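Local coordinates for ancillary protein 1 (Streptococcus pyogenes, PDB 2XI9) that serves as a pilus-presented adhesin of the bacterial surface, carrying an internal thioester bond required for efficient interaction with host cells, at residues A[185-195]-A[297-308]. Residues are numbered along the deposited sequence; the frame is centred on the assembly and turned at random.
Sequences GEVKYTHIAGR and DLDFFIPNNNKY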
ATOM      1  N   GLY A 185      14.768 -13.714  -1.673  1.00 27.88           N
ATOM      2  CA  GLY A 185      13.573 -13.614  -0.838  1.00 26.53           C
ATOM      3  C   GLY A 185      13.669 -12.576   0.274  1.00 25.66           C
ATOM      4  O   GLY A 185      12.762 -12.454   1.093  1.00 24.59           O
ATOM      5  N   GLU A 186      14.751 -11.804   0.274  1.00 25.98           N
ATOM      6  CA  GLU A 186      15.001 -10.785   1.300  1.00 26.20           C
ATOM      7  C   GLU A 186      14.015  -9.624   1.227  1.00 23.08           C
ATOM      8  O   GLU A 186      13.569  -9.079   2.267  1.00 21.75           O
ATOM      9  CB  GLU A 186      16.476 -10.312   1.214  1.00 27.93           C
ATOM     10  CG  GLU A 186      17.494 -11.384   1.669  1.00 33.92           C
ATOM     11  CD  GLU A 186      18.961 -11.129   1.220  1.00 39.86           C
ATOM     12  OE1 GLU A 186      19.205 -10.307   0.302  1.00 43.85           O
ATOM     13  OE2 GLU A 186      19.883 -11.766   1.781  1.00 43.31           O
ATOM     14  N   VAL A 187      13.634  -9.213   0.010  1.00 21.11           N
ATOM     15  CA  VAL A 187      12.600  -8.184  -0.132  1.00 18.34           C
ATOM     16  C   VAL A 187      11.616  -8.536  -1.263  1.00 17.63           C
ATOM     17  O   VAL A 187      11.994  -8.494  -2.428  1.00 15.89           O
ATOM     18  CB  VAL A 187      13.211  -6.828  -0.463  1.00 17.55           C
ATOM     19  CG1 VAL A 187      12.149  -5.759  -0.504  1.00 16.86           C
ATOM     20  CG2 VAL A 187      14.367  -6.468   0.552  1.00 20.34           C
ATOM     21  N   LYS A 188      10.388  -8.906  -0.881  1.00 16.61           N
ATOM     22  CA  LYS A 188       9.320  -9.266  -1.814  1.00 16.34           C
ATOM     23  C   LYS A 188       8.033  -8.645  -1.275  1.00 15.33           C
ATOM     24  O   LYS A 188       7.971  -8.372  -0.069  1.00 15.21           O
ATOM     25  CB  LYS A 188       9.151 -10.766  -1.874  1.00 17.91           C
ATOM     26  CG  LYS A 188      10.382 -11.565  -2.208  1.00 20.76           C
ATOM     27  CD  LYS A 188      10.094 -13.031  -2.304  1.00 23.76           C
ATOM     28  CE  LYS A 188       9.840 -13.672  -0.937  1.00 26.12           C
ATOM     29  NZ  LYS A 188       9.517 -15.112  -1.083  1.00 27.63           N
ATOM     30  N   TYR A 189       7.018  -8.433  -2.144  1.00 13.69           N
ATOM     31  CA  TYR A 189       5.832  -7.673  -1.798  1.00 11.40           C
ATOM     32  C   TYR A 189       4.570  -8.487  -2.034  1.00 11.88           C
ATOM     33  O   TYR A 189       4.522  -9.337  -2.958  1.00 12.44           O
ATOM     34  CB  TYR A 189       5.787  -6.365  -2.612  1.00 10.13           C
ATOM     35  CG  TYR A 189       6.965  -5.447  -2.385  1.00 10.25           C
ATOM     36  CD1 TYR A 189       8.189  -5.692  -2.991  1.00 13.12           C
ATOM     37  CD2 TYR A 189       6.854  -4.328  -1.579  1.00  9.14           C
ATOM     38  CE1 TYR A 189       9.250  -4.864  -2.795  1.00 12.87           C
ATOM     39  CE2 TYR A 189       7.934  -3.483  -1.365  1.00  9.17           C
ATOM     40  CZ  TYR A 189       9.129  -3.759  -1.967  1.00 11.29           C
ATOM     41  OH  TYR A 189      10.235  -2.984  -1.768  1.00 10.86           O
ATOM     42  N   THR A 190       3.546  -8.217  -1.209  1.00 11.39           N
ATOM     43  CA  THR A 190       2.192  -8.668  -1.455  1.00 11.55           C
ATOM     44  C   THR A 190       1.454  -7.586  -2.224  1.00 11.60           C
ATOM     45  O   THR A 190       1.457  -6.456  -1.799  1.00 10.96           O
ATOM     46  CB  THR A 190       1.430  -8.917  -0.147  1.00 12.49           C
ATOM     47  OG1 THR A 190       2.131  -9.926   0.589  1.00 16.10           O
ATOM     48  CG2 THR A 190       0.055  -9.459  -0.442  1.00 13.36           C
ATOM     49  N   HIS A 191       0.791  -7.950  -3.332  1.00 11.24           N
ATOM     50  CA  HIS A 191      -0.038  -6.999  -4.069  1.00  9.73           C
ATOM     51  C   HIS A 191      -1.443  -7.087  -3.447  1.00  9.95           C
ATOM     52  O   HIS A 191      -1.964  -8.178  -3.302  1.00 10.99           O
ATOM     53  CB  HIS A 191       0.010  -7.395  -5.550  1.00 10.17           C
ATOM     54  CG  HIS A 191      -1.032  -6.780  -6.417  1.00 10.41           C
ATOM     55  ND1 HIS A 191      -1.521  -7.440  -7.540  1.00 10.75           N
ATOM     56  CD2 HIS A 191      -1.686  -5.592  -6.354  1.00 10.60           C
ATOM     57  CE1 HIS A 191      -2.428  -6.672  -8.125  1.00 10.44           C
ATOM     58  NE2 HIS A 191      -2.539  -5.545  -7.438  1.00  9.85           N
ATOM     59  N   ILE A 192      -1.978  -5.951  -3.006  1.00  9.65           N
ATOM     60  CA  ILE A 192      -3.344  -5.838  -2.497  1.00 10.49           C
ATOM     61  C   ILE A 192      -4.087  -4.702  -3.202  1.00 10.19           C
ATOM     62  O   ILE A 192      -3.470  -3.900  -3.879  1.00 10.03           O
ATOM     63  CB  ILE A 192      -3.358  -5.581  -0.984  1.00 10.60           C
ATOM     64  CG1 ILE A 192      -2.816  -4.207  -0.623  1.00 10.93           C
ATOM     65  CG2 ILE A 192      -2.544  -6.654  -0.239  1.00 11.75           C
ATOM     66  CD1 ILE A 192      -3.210  -3.760   0.825  1.00 12.91           C
ATOM     67  N   ALA A 193      -5.406  -4.662  -3.028  1.00 10.09           N
ATOM     68  CA  ALA A 193      -6.200  -3.540  -3.451  1.00 10.23           C
ATOM     69  C   ALA A 193      -5.913  -2.397  -2.485  1.00 10.26           C
ATOM     70  O   ALA A 193      -5.745  -2.610  -1.297  1.00 10.45           O
ATOM     71  CB  ALA A 193      -7.703  -3.904  -3.466  1.00  9.95           C
ATOM     72  N   GLY A 194      -5.821  -1.190  -3.014  1.00  8.82           N
ATOM     73  CA  GLY A 194      -5.527   0.002  -2.267  1.00  9.71           C
ATOM     74  C   GLY A 194      -6.742   0.528  -1.529  1.00  9.55           C
ATOM     75  O   GLY A 194      -7.285   1.593  -1.855  1.00 10.80           O
ATOM     76  N   ARG A 195      -7.172  -0.269  -0.561  1.00 11.08           N
ATOM     77  CA  ARG A 195      -8.243   0.037   0.323  1.00 12.05           C
ATOM     78  C   ARG A 195      -7.698  -0.264   1.742  1.00 13.39           C
ATOM     79  O   ARG A 195      -6.826  -1.112   1.929  1.00 13.36           O
ATOM     80  CB  ARG A 195      -9.480  -0.809   0.033  1.00 13.44           C
ATOM     81  CG  ARG A 195      -9.921  -0.962  -1.464  1.00 12.94           C
ATOM     82  CD  ARG A 195     -11.021  -1.995  -1.592  1.00 16.36           C
ATOM     83  NE  ARG A 195     -11.472  -2.148  -2.988  1.00 19.19           N
ATOM     84  CZ  ARG A 195     -12.329  -3.078  -3.415  1.00 21.53           C
ATOM     85  NH1 ARG A 195     -12.837  -3.982  -2.592  1.00 21.15           N
ATOM     86  NH2 ARG A 195     -12.685  -3.104  -4.696  1.00 22.30           N
ATOM     87  N   ASP A 297     -10.108   2.095  -8.038  1.00 13.67           N
ATOM     88  CA  ASP A 297      -9.230   1.327  -7.168  1.00 11.80           C
ATOM     89  C   ASP A 297      -7.812   1.376  -7.764  1.00 11.29           C
ATOM     90  O   ASP A 297      -7.680   1.552  -8.987  1.00 12.23           O
ATOM     91  CB  ASP A 297      -9.732  -0.128  -7.047  1.00 12.24           C
ATOM     92  CG  ASP A 297     -10.825  -0.304  -5.999  1.00 12.52           C
ATOM     93  OD1 ASP A 297     -10.548  -0.064  -4.793  1.00 13.35           O
ATOM     94  OD2 ASP A 297     -11.938  -0.699  -6.382  1.00 14.67           O
ATOM     95  N   LEU A 298      -6.798   1.263  -6.906  1.00  9.74           N
ATOM     96  CA  LEU A 298      -5.397   1.203  -7.307  1.00  9.19           C
ATOM     97  C   LEU A 298      -4.698   0.035  -6.650  1.00 10.27           C
ATOM     98  O   LEU A 298      -5.087  -0.400  -5.553  1.00  9.83           O
ATOM     99  CB  LEU A 298      -4.682   2.476  -6.872  1.00  7.54           C
ATOM    100  CG  LEU A 298      -5.074   3.765  -7.575  1.00  8.70           C
ATOM    101  CD1 LEU A 298      -4.561   4.988  -6.836  1.00  7.33           C
ATOM    102  CD2 LEU A 298      -4.562   3.752  -8.968  1.00 10.64           C
ATOM    103  N   ASP A 299      -3.646  -0.441  -7.299  1.00  9.73           N
ATOM    104  CA  ASP A 299      -2.768  -1.426  -6.705  1.00  9.88           C
ATOM    105  C   ASP A 299      -1.940  -0.811  -5.556  1.00  9.32           C
ATOM    106  O   ASP A 299      -1.607   0.365  -5.566  1.00  9.92           O
ATOM    107  CB  ASP A 299      -1.792  -1.991  -7.734  1.00 10.11           C
ATOM    108  CG  ASP A 299      -2.495  -2.739  -8.887  1.00 12.40           C
ATOM    109  OD1 ASP A 299      -3.620  -3.307  -8.713  1.00  8.53           O
ATOM    110  OD2 ASP A 299      -1.877  -2.805  -9.977  1.00 16.12           O
ATOM    111  N   PHE A 300      -1.576  -1.654  -4.604  1.00  9.20           N
ATOM    112  CA  PHE A 300      -0.739  -1.263  -3.456  1.00  8.74           C
ATOM    113  C   PHE A 300       0.102  -2.493  -3.123  1.00  8.97           C
ATOM    114  O   PHE A 300      -0.304  -3.579  -3.433  1.00 11.39           O
ATOM    115  CB  PHE A 300      -1.641  -0.831  -2.309  1.00  8.67           C
ATOM    116  CG  PHE A 300      -0.930  -0.272  -1.113  1.00  9.04           C
ATOM    117  CD1 PHE A 300      -0.582  -1.078  -0.047  1.00  9.36           C
ATOM    118  CD2 PHE A 300      -0.679   1.089  -1.023  1.00  6.36           C
ATOM    119  CE1 PHE A 300       0.040  -0.529   1.087  1.00 10.05           C
ATOM    120  CE2 PHE A 300      -0.044   1.617   0.061  1.00  8.32           C
ATOM    121  CZ  PHE A 300       0.305   0.801   1.149  1.00  7.48           C
ATOM    122  N   PHE A 301       1.257  -2.293  -2.490  1.00  9.79           N
ATOM    123  CA  PHE A 301       2.263  -3.326  -2.265  1.00 10.08           C
ATOM    124  C   PHE A 301       2.894  -3.207  -0.891  1.00 10.33           C
ATOM    125  O   PHE A 301       3.324  -2.145  -0.492  1.00 10.99           O
ATOM    126  CB  PHE A 301       3.348  -3.214  -3.357  1.00 10.42           C
ATOM    127  CG  PHE A 301       2.789  -3.232  -4.786  1.00  8.58           C
ATOM    128  CD1 PHE A 301       2.421  -2.059  -5.425  1.00  8.69           C
ATOM    129  CD2 PHE A 301       2.639  -4.432  -5.464  1.00 10.37           C
ATOM    130  CE1 PHE A 301       1.906  -2.077  -6.686  1.00  7.04           C
ATOM    131  CE2 PHE A 301       2.082  -4.459  -6.747  1.00  8.19           C
ATOM    132  CZ  PHE A 301       1.748  -3.285  -7.362  1.00  7.77           C
ATOM    133  N   ILE A 302       2.960  -4.323  -0.183  1.00 11.27           N
ATOM    134  CA  ILE A 302       3.486  -4.373   1.179  1.00 13.76           C
ATOM    135  C   ILE A 302       4.665  -5.336   1.197  1.00 12.89           C
ATOM    136  O   ILE A 302       4.566  -6.457   0.698  1.00 12.14           O
ATOM    137  CB  ILE A 302       2.449  -4.902   2.196  1.00 13.81           C
ATOM    138  CG1 ILE A 302       1.153  -4.125   2.083  1.00 17.30           C
ATOM    139  CG2 ILE A 302       2.985  -4.873   3.618  1.00 17.92           C
ATOM    140  CD1 ILE A 302       1.328  -2.782   1.855  1.00 21.90           C
ATOM    141  N   PRO A 303       5.773  -4.894   1.782  1.00 13.01           N
ATOM    142  CA  PRO A 303       6.991  -5.659   1.830  1.00 13.75           C
ATOM    143  C   PRO A 303       6.947  -6.731   2.913  1.00 14.43           C
ATOM    144  O   PRO A 303       6.179  -6.624   3.894  1.00 14.58           O
ATOM    145  CB  PRO A 303       8.063  -4.591   2.117  1.00 13.68           C
ATOM    146  CG  PRO A 303       7.311  -3.587   2.967  1.00 13.75           C
ATOM    147  CD  PRO A 303       5.949  -3.526   2.313  1.00 13.27           C
ATOM    148  N   ASN A 304       7.745  -7.768   2.713  1.00 13.93           N
ATOM    149  CA  ASN A 304       7.988  -8.812   3.725  1.00 16.22           C
ATOM    150  C   ASN A 304       9.140  -8.459   4.668  1.00 16.42           C
ATOM    151  O   ASN A 304       9.732  -9.342   5.310  1.00 18.61           O
ATOM    152  CB  ASN A 304       8.278 -10.156   3.049  1.00 16.91           C
ATOM    153  CG  ASN A 304       9.615 -10.177   2.331  1.00 18.55           C
ATOM    154  OD1 ASN A 304      10.203  -9.135   2.111  1.00 18.52           O
ATOM    155  ND2 ASN A 304      10.096 -11.381   1.965  1.00 20.96           N
ATOM    156  N   ASN A 305       9.436  -7.165   4.760  1.00 16.35           N
ATOM    157  CA  ASN A 305      10.542  -6.635   5.563  1.00 17.87           C
ATOM    158  C   ASN A 305      10.103  -5.281   6.107  1.00 17.30           C
ATOM    159  O   ASN A 305       9.935  -4.316   5.341  1.00 15.38           O
ATOM    160  CB  ASN A 305      11.807  -6.488   4.713  1.00 18.50           C
ATOM    161  CG  ASN A 305      13.038  -6.136   5.536  1.00 20.13           C
ATOM    162  OD1 ASN A 305      12.964  -5.430   6.555  1.00 20.36           O
ATOM    163  ND2 ASN A 305      14.185  -6.643   5.102  1.00 24.70           N
ATOM    164  N   ASN A 306       9.939  -5.216   7.432  1.00 19.58           N
ATOM    165  CA  ASN A 306       9.413  -4.014   8.094  1.00 21.08           C
ATOM    166  C   ASN A 306      10.318  -2.771   8.047  1.00 19.93           C
ATOM    167  O   ASN A 306       9.891  -1.688   8.462  1.00 19.87           O
ATOM    168  CB  ASN A 306       8.992  -4.333   9.561  1.00 23.67           C
ATOM    169  CG  ASN A 306      10.156  -4.591  10.484  1.00 28.37           C
ATOM    170  OD1 ASN A 306      11.283  -4.173  10.228  1.00 32.93           O
ATOM    171  ND2 ASN A 306       9.888  -5.294  11.605  1.00 35.45           N
ATOM    172  N   LYS A 307      11.526  -2.912   7.507  1.00 19.50           N
ATOM    173  CA  LYS A 307      12.424  -1.777   7.289  1.00 19.10           C
ATOM    174  C   LYS A 307      12.168  -1.092   5.947  1.00 16.45           C
ATOM    175  O   LYS A 307      12.779  -0.067   5.673  1.00 15.95           O
ATOM    176  CB  LYS A 307      13.883  -2.245   7.354  1.00 21.49           C
ATOM    177  CG  LYS A 307      14.306  -2.821   8.703  1.00 27.01           C
ATOM    178  CD  LYS A 307      15.532  -3.745   8.572  1.00 32.96           C
ATOM    179  CE  LYS A 307      16.261  -3.995   9.924  1.00 38.62           C
ATOM    180  NZ  LYS A 307      15.329  -3.964  11.105  1.00 40.17           N
ATOM    181  N   TYR A 308      11.330  -1.710   5.102  1.00 14.52           N
ATOM    182  CA  TYR A 308      11.029  -1.252   3.741  1.00 13.61           C
ATOM    183  C   TYR A 308       9.686  -0.554   3.655  1.00 11.96           C
ATOM    184  O   TYR A 308       8.736  -0.928   4.349  1.00 11.28           O
ATOM    185  CB  TYR A 308      11.122  -2.427   2.711  1.00 13.54           C
ATOM    186  CG  TYR A 308      12.557  -2.793   2.401  1.00 14.84           C
ATOM    187  CD1 TYR A 308      13.322  -3.519   3.320  1.00 16.37           C
ATOM    188  CD2 TYR A 308      13.175  -2.400   1.199  1.00 15.60           C
ATOM    189  CE1 TYR A 308      14.647  -3.844   3.072  1.00 18.43           C
ATOM    190  CE2 TYR A 308      14.545  -2.718   0.952  1.00 15.33           C
ATOM    191  CZ  TYR A 308      15.257  -3.426   1.878  1.00 16.87           C
ATOM    192  OH  TYR A 308      16.584  -3.786   1.664  1.00 18.90           O
TER
HETATM  193  O   HOH W   1      12.628 -10.028   4.397  1.00 23.37           O
HETATM  194  O   HOH W   2      -8.013   1.100  -4.287  1.00 12.76           O
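H191 reaches across to D299 in the buried, strand-paired part of the contact: NE2 donates to OD1 over 2.8 Å, striking the carboxylate from above its plane, with ring and carboxylate turned 79° apart. CG stands anti to the backbone N (chi1 165°), which brings the imidazole toward D299; the H191 ring lies near parallel to that of F301 but slid aside, with little overlap. D299 OD2 turns to H317 and Q156, so both carboxylate oxygens are engaged. On this same face the Y189 ring rests CE2 against P303 CB at 3.7 Å. On the reverse face I192 CD1 lies beside F300 CD1, whose ring also meets F161 edge-to-face. Antiparallel strands 189-193 and 299-303 carry these pairs within the thioester domain, where 189-193 also bonds through its backbone to strand 117-119; T190 and I302 exchange both backbone bonds, and a helix-rich, strand-free insertion separates the two strands in sequence. The ends, more open to solvent, rely mainly on polar bonds. R195 meets D297 side-on, NE to OD1 at 2.9 Å and NH2 to OD2 at 3.0 Å, while NH1 pairs with E113; a water links D297 OD1 to G194 O. At the other end N304 ND2 donates to G185 O, near the amide plane, and OD1 accepts from K188 N above it. Buried V187 sets CG2 over one face of the partly exposed Y308 ring, 3.7 Å from the centroid.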